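Pullulanase (Bacillus acidopullulyticus, PDB 2WAN) hydrolyses the alpha-1,6-glucosidic linkages of pullulan and probably of related branched starch polysaccharides. Local coordinates at residues 319-331 against 369-381. Residues are numbered along the deposited sequence; the frame is centred on the assembly and turned at random. Where two conformers were deposited one is given.
Sequences GNVYSKDATSFRV and VSGNLENWYYLYQ. With SO4 (sulfate ion), chain K.
Residues 319-331 form a beta hairpin that faces strand 377-381 across a sandwich core and pairs near its turn with residues 369-370. Thr-327 and Val-369 are an antiparallel hydrogen-bonded pair, with Val-369 N 2.9 Å from Thr-327 O. Beyond the Ala-326/Ser-370 non-hydrogen-bonded pair, Gly-371 N donates a hydrogen bond to Asp-325 O.

Phe-329 packs between the layers. Its CD2-CE2 edge points at one face of Tyr-378, an edge-to-face pair with centroids 5.0 Å apart and planes at 66°. CE2 stands over the centre of the tyrosine ring. Elsewhere on the phenyl ring, CE1 meets Val-369 CG2 at 3.7 Å, and Leu-373 CD2 reaches the rim at CZ. Val-331 CB lies over one face of Tyr-380 in a CH-pi contact, 4.0 Å from the ring centroid. The hydroxyls of Tyr-378 and Tyr-380 both bond to Asp-393 OD2, which gives these two buried tyrosines a shared polar partner.

The connection after Gly-371 is held by polar bonds. With CG of Asn-372 anti to its backbone N (chi1 -171°), the amide reaches Tyr-322. OD1 accepts from Tyr-322 OH at 2.7 Å and from Glu-374 N at 3.1 Å, from opposite faces of the amide, and the second bond makes an Asx turn. One water bridges Ser-323 O, Thr-327 OG1, Gly-371 O and Leu-373 N, joining both segments. Trp-376 NE1 donates to a sulfate, probably from the crystallisation liquor.

Both segments belong to the carbohydrate-binding module 48 domain, an immunoglobulin-like beta sandwich, and the contact joins its two layers through their apolar core.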
# COMPACT_ATOMS: atom_id res chain seq x y z
N GLY A 319 -3.16 21.44 -12.16
CA GLY A 319 -3.88 22.16 -11.11
C GLY A 319 -3.95 23.65 -11.39
O GLY A 319 -4.00 24.06 -12.56
N ASN A 320 -3.98 24.45 -10.34
CA ASN A 320 -3.92 25.91 -10.50
C ASN A 320 -2.62 26.46 -9.93
O ASN A 320 -2.10 25.95 -8.93
CB ASN A 320 -5.15 26.62 -9.89
CG ASN A 320 -5.21 26.50 -8.37
OD1 ASN A 320 -5.81 25.55 -7.82
ND2 ASN A 320 -4.60 27.45 -7.68
N VAL A 321 -2.07 27.45 -10.60
CA VAL A 321 -0.83 28.08 -10.15
C VAL A 321 -1.15 29.55 -9.97
O VAL A 321 -1.35 30.28 -10.96
CB VAL A 321 0.33 27.90 -11.15
CG1 VAL A 321 1.59 28.65 -10.66
CG2 VAL A 321 0.63 26.41 -11.36
N TYR A 322 -1.25 29.97 -8.71
CA TYR A 322 -1.69 31.31 -8.34
C TYR A 322 -0.57 32.35 -8.28
O TYR A 322 0.51 32.10 -7.70
CB TYR A 322 -2.42 31.28 -6.98
CG TYR A 322 -2.67 32.68 -6.45
CD1 TYR A 322 -3.75 33.44 -6.91
CD2 TYR A 322 -1.80 33.27 -5.53
CE1 TYR A 322 -3.96 34.75 -6.45
CE2 TYR A 322 -2.00 34.57 -5.07
CZ TYR A 322 -3.08 35.29 -5.53
OH TYR A 322 -3.26 36.58 -5.07
N SER A 323 -0.84 33.53 -8.85
CA SER A 323 -0.04 34.72 -8.59
C SER A 323 -0.95 35.93 -8.44
O SER A 323 -2.12 35.89 -8.82
CB SER A 323 1.00 34.96 -9.71
OG SER A 323 0.38 35.47 -10.88
N LYS A 324 -0.42 37.02 -7.90
CA LYS A 324 -1.22 38.22 -7.75
C LYS A 324 -1.81 38.69 -9.09
O LYS A 324 -2.96 39.12 -9.15
CB LYS A 324 -0.41 39.32 -7.07
CG LYS A 324 -1.20 40.15 -6.06
CD LYS A 324 -0.31 41.19 -5.37
CE LYS A 324 0.15 42.28 -6.34
NZ LYS A 324 -1.00 43.06 -6.90
N ASP A 325 -1.02 38.59 -10.17
CA ASP A 325 -1.39 39.10 -11.50
C ASP A 325 -2.26 38.18 -12.37
O ASP A 325 -2.97 38.67 -13.25
CB ASP A 325 -0.14 39.47 -12.30
CG ASP A 325 0.61 40.66 -11.71
OD1 ASP A 325 -0.02 41.52 -11.06
OD2 ASP A 325 1.85 40.73 -11.89
N ALA A 326 -2.18 36.87 -12.13
CA ALA A 326 -2.86 35.86 -12.96
C ALA A 326 -2.85 34.48 -12.29
O ALA A 326 -1.95 34.18 -11.50
CB ALA A 326 -2.21 35.75 -14.32
N THR A 327 -3.83 33.65 -12.61
CA THR A 327 -3.81 32.23 -12.22
C THR A 327 -3.86 31.37 -13.50
O THR A 327 -4.66 31.64 -14.39
CB THR A 327 -4.96 31.88 -11.24
OG1 THR A 327 -4.79 32.58 -10.00
CG2 THR A 327 -4.99 30.38 -10.95
N SER A 328 -3.00 30.37 -13.58
CA SER A 328 -3.01 29.43 -14.71
C SER A 328 -3.58 28.09 -14.25
O SER A 328 -3.30 27.64 -13.13
CB SER A 328 -1.60 29.22 -15.25
OG SER A 328 -1.09 30.44 -15.77
N PHE A 329 -4.34 27.46 -15.15
CA PHE A 329 -5.03 26.20 -14.87
C PHE A 329 -4.58 25.20 -15.91
O PHE A 329 -4.35 25.55 -17.07
CB PHE A 329 -6.55 26.38 -14.94
CG PHE A 329 -7.09 27.42 -14.00
CD1 PHE A 329 -7.04 28.78 -14.32
CD2 PHE A 329 -7.67 27.04 -12.78
CE1 PHE A 329 -7.55 29.74 -13.44
CE2 PHE A 329 -8.20 27.99 -11.90
CZ PHE A 329 -8.13 29.35 -12.23
N ARG A 330 -4.44 23.94 -15.48
CA ARG A 330 -4.12 22.86 -16.41
C ARG A 330 -4.69 21.56 -15.90
O ARG A 330 -4.56 21.24 -14.71
CB ARG A 330 -2.61 22.72 -16.66
CG ARG A 330 -2.31 21.80 -17.88
CD ARG A 330 -0.83 21.59 -18.12
NE ARG A 330 -0.13 22.80 -18.59
CZ ARG A 330 0.07 23.11 -19.87
NH1 ARG A 330 -0.38 22.32 -20.84
NH2 ARG A 330 0.72 24.22 -20.19
N VAL A 331 -5.35 20.83 -16.81
CA VAL A 331 -5.99 19.54 -16.48
C VAL A 331 -5.73 18.54 -17.60
O VAL A 331 -5.73 18.91 -18.78
CB VAL A 331 -7.53 19.71 -16.21
CG1 VAL A 331 -8.27 20.21 -17.48
CG2 VAL A 331 -8.15 18.41 -15.68
N VAL A 369 -5.76 32.99 -16.69
CA VAL A 369 -6.79 33.97 -16.38
C VAL A 369 -6.14 35.16 -15.68
O VAL A 369 -5.56 35.01 -14.61
CB VAL A 369 -7.91 33.37 -15.50
CG1 VAL A 369 -9.04 34.39 -15.30
CG2 VAL A 369 -8.45 32.08 -16.12
N SER A 370 -6.22 36.33 -16.32
CA SER A 370 -5.63 37.54 -15.76
C SER A 370 -6.44 38.06 -14.57
O SER A 370 -7.67 37.90 -14.51
CB SER A 370 -5.51 38.63 -16.83
OG SER A 370 -6.77 38.93 -17.38
N GLY A 371 -5.74 38.66 -13.63
CA GLY A 371 -6.39 39.17 -12.43
C GLY A 371 -6.04 38.38 -11.19
O GLY A 371 -5.36 37.36 -11.26
N ASN A 372 -6.52 38.87 -10.05
CA ASN A 372 -6.21 38.27 -8.76
C ASN A 372 -7.37 37.37 -8.37
O ASN A 372 -8.44 37.86 -7.98
CB ASN A 372 -5.99 39.35 -7.70
CG ASN A 372 -5.44 38.80 -6.38
OD1 ASN A 372 -5.57 37.61 -6.08
ND2 ASN A 372 -4.84 39.67 -5.58
N LEU A 373 -7.16 36.05 -8.47
CA LEU A 373 -8.23 35.08 -8.21
C LEU A 373 -8.14 34.50 -6.79
O LEU A 373 -8.75 33.47 -6.49
CB LEU A 373 -8.21 33.95 -9.26
CG LEU A 373 -8.83 34.23 -10.63
CD1 LEU A 373 -8.00 35.23 -11.42
CD2 LEU A 373 -8.98 32.94 -11.43
N GLU A 374 -7.43 35.17 -5.89
CA GLU A 374 -7.37 34.67 -4.51
C GLU A 374 -8.76 34.53 -3.89
O GLU A 374 -9.58 35.46 -3.95
CB GLU A 374 -6.46 35.55 -3.61
CG GLU A 374 -6.31 35.00 -2.18
CD GLU A 374 -5.31 35.77 -1.34
OE1 GLU A 374 -4.92 36.88 -1.73
OE2 GLU A 374 -4.93 35.26 -0.27
N ASN A 375 -9.01 33.37 -3.30
CA ASN A 375 -10.28 33.04 -2.63
C ASN A 375 -11.45 32.82 -3.55
O ASN A 375 -12.59 32.71 -3.08
CB ASN A 375 -10.63 34.06 -1.54
CG ASN A 375 -9.54 34.18 -0.49
OD1 ASN A 375 -8.84 33.21 -0.19
ND2 ASN A 375 -9.38 35.37 0.06
N TRP A 376 -11.18 32.72 -4.86
CA TRP A 376 -12.21 32.36 -5.85
C TRP A 376 -12.39 30.83 -5.86
O TRP A 376 -11.50 30.09 -5.44
CB TRP A 376 -11.81 32.83 -7.25
CG TRP A 376 -12.10 34.27 -7.48
CD1 TRP A 376 -11.55 35.35 -6.83
CD2 TRP A 376 -13.01 34.81 -8.46
NE1 TRP A 376 -12.08 36.52 -7.33
CE2 TRP A 376 -12.97 36.22 -8.33
CE3 TRP A 376 -13.85 34.24 -9.42
CZ2 TRP A 376 -13.74 37.07 -9.13
CZ3 TRP A 376 -14.63 35.08 -10.22
CH2 TRP A 376 -14.56 36.49 -10.07
N TYR A 377 -13.54 30.38 -6.36
CA TYR A 377 -13.83 28.94 -6.46
C TYR A 377 -13.93 28.53 -7.92
O TYR A 377 -14.23 29.36 -8.79
CB TYR A 377 -15.11 28.58 -5.69
CG TYR A 377 -15.00 28.84 -4.20
CD1 TYR A 377 -15.27 30.12 -3.66
CD2 TYR A 377 -14.59 27.84 -3.33
CE1 TYR A 377 -15.16 30.37 -2.29
CE2 TYR A 377 -14.46 28.08 -1.96
CZ TYR A 377 -14.75 29.34 -1.44
OH TYR A 377 -14.63 29.56 -0.08
N TYR A 378 -13.67 27.26 -8.21
CA TYR A 378 -13.75 26.83 -9.60
C TYR A 378 -14.07 25.35 -9.77
O TYR A 378 -13.94 24.54 -8.83
CB TYR A 378 -12.45 27.15 -10.36
CG TYR A 378 -11.23 26.26 -10.08
CD1 TYR A 378 -10.55 26.33 -8.86
CD2 TYR A 378 -10.73 25.38 -11.06
CE1 TYR A 378 -9.42 25.54 -8.61
CE2 TYR A 378 -9.59 24.59 -10.83
CZ TYR A 378 -8.94 24.69 -9.61
OH TYR A 378 -7.82 23.95 -9.36
N LEU A 379 -14.53 25.05 -10.97
CA LEU A 379 -14.77 23.68 -11.42
C LEU A 379 -14.32 23.58 -12.86
O LEU A 379 -14.26 24.61 -13.58
CB LEU A 379 -16.26 23.34 -11.36
CG LEU A 379 -16.90 23.13 -9.99
CD1 LEU A 379 -18.42 23.07 -10.10
CD2 LEU A 379 -16.34 21.86 -9.33
N TYR A 380 -14.01 22.35 -13.28
CA TYR A 380 -13.88 22.04 -14.73
C TYR A 380 -15.18 21.45 -15.25
O TYR A 380 -15.79 20.60 -14.61
CB TYR A 380 -12.72 21.07 -15.01
CG TYR A 380 -11.36 21.60 -14.60
CD1 TYR A 380 -10.89 22.84 -15.08
CD2 TYR A 380 -10.52 20.86 -13.76
CE1 TYR A 380 -9.63 23.32 -14.71
CE2 TYR A 380 -9.26 21.32 -13.41
CZ TYR A 380 -8.83 22.56 -13.87
OH TYR A 380 -7.59 23.04 -13.51
N GLN A 381 -15.59 21.91 -16.43
CA GLN A 381 -16.73 21.34 -17.12
C GLN A 381 -16.21 20.56 -18.31
O GLN A 381 -15.59 21.12 -19.23
CB GLN A 381 -17.70 22.45 -17.52
CG GLN A 381 -18.99 21.92 -18.16
CD GLN A 381 -19.97 23.03 -18.50
OE1 GLN A 381 -20.96 23.23 -17.81
NE2 GLN A 381 -19.66 23.78 -19.55
S SO4 K . -11.89 40.42 -6.62
O1 SO4 K . -10.48 40.81 -6.73
O2 SO4 K . -12.50 40.52 -7.95
O3 SO4 K . -12.57 41.30 -5.68
O4 SO4 K . -11.94 39.01 -6.18
O HOH W 1 -4.71 35.30 -9.82
O HOH W 2 -4.39 42.60 -6.45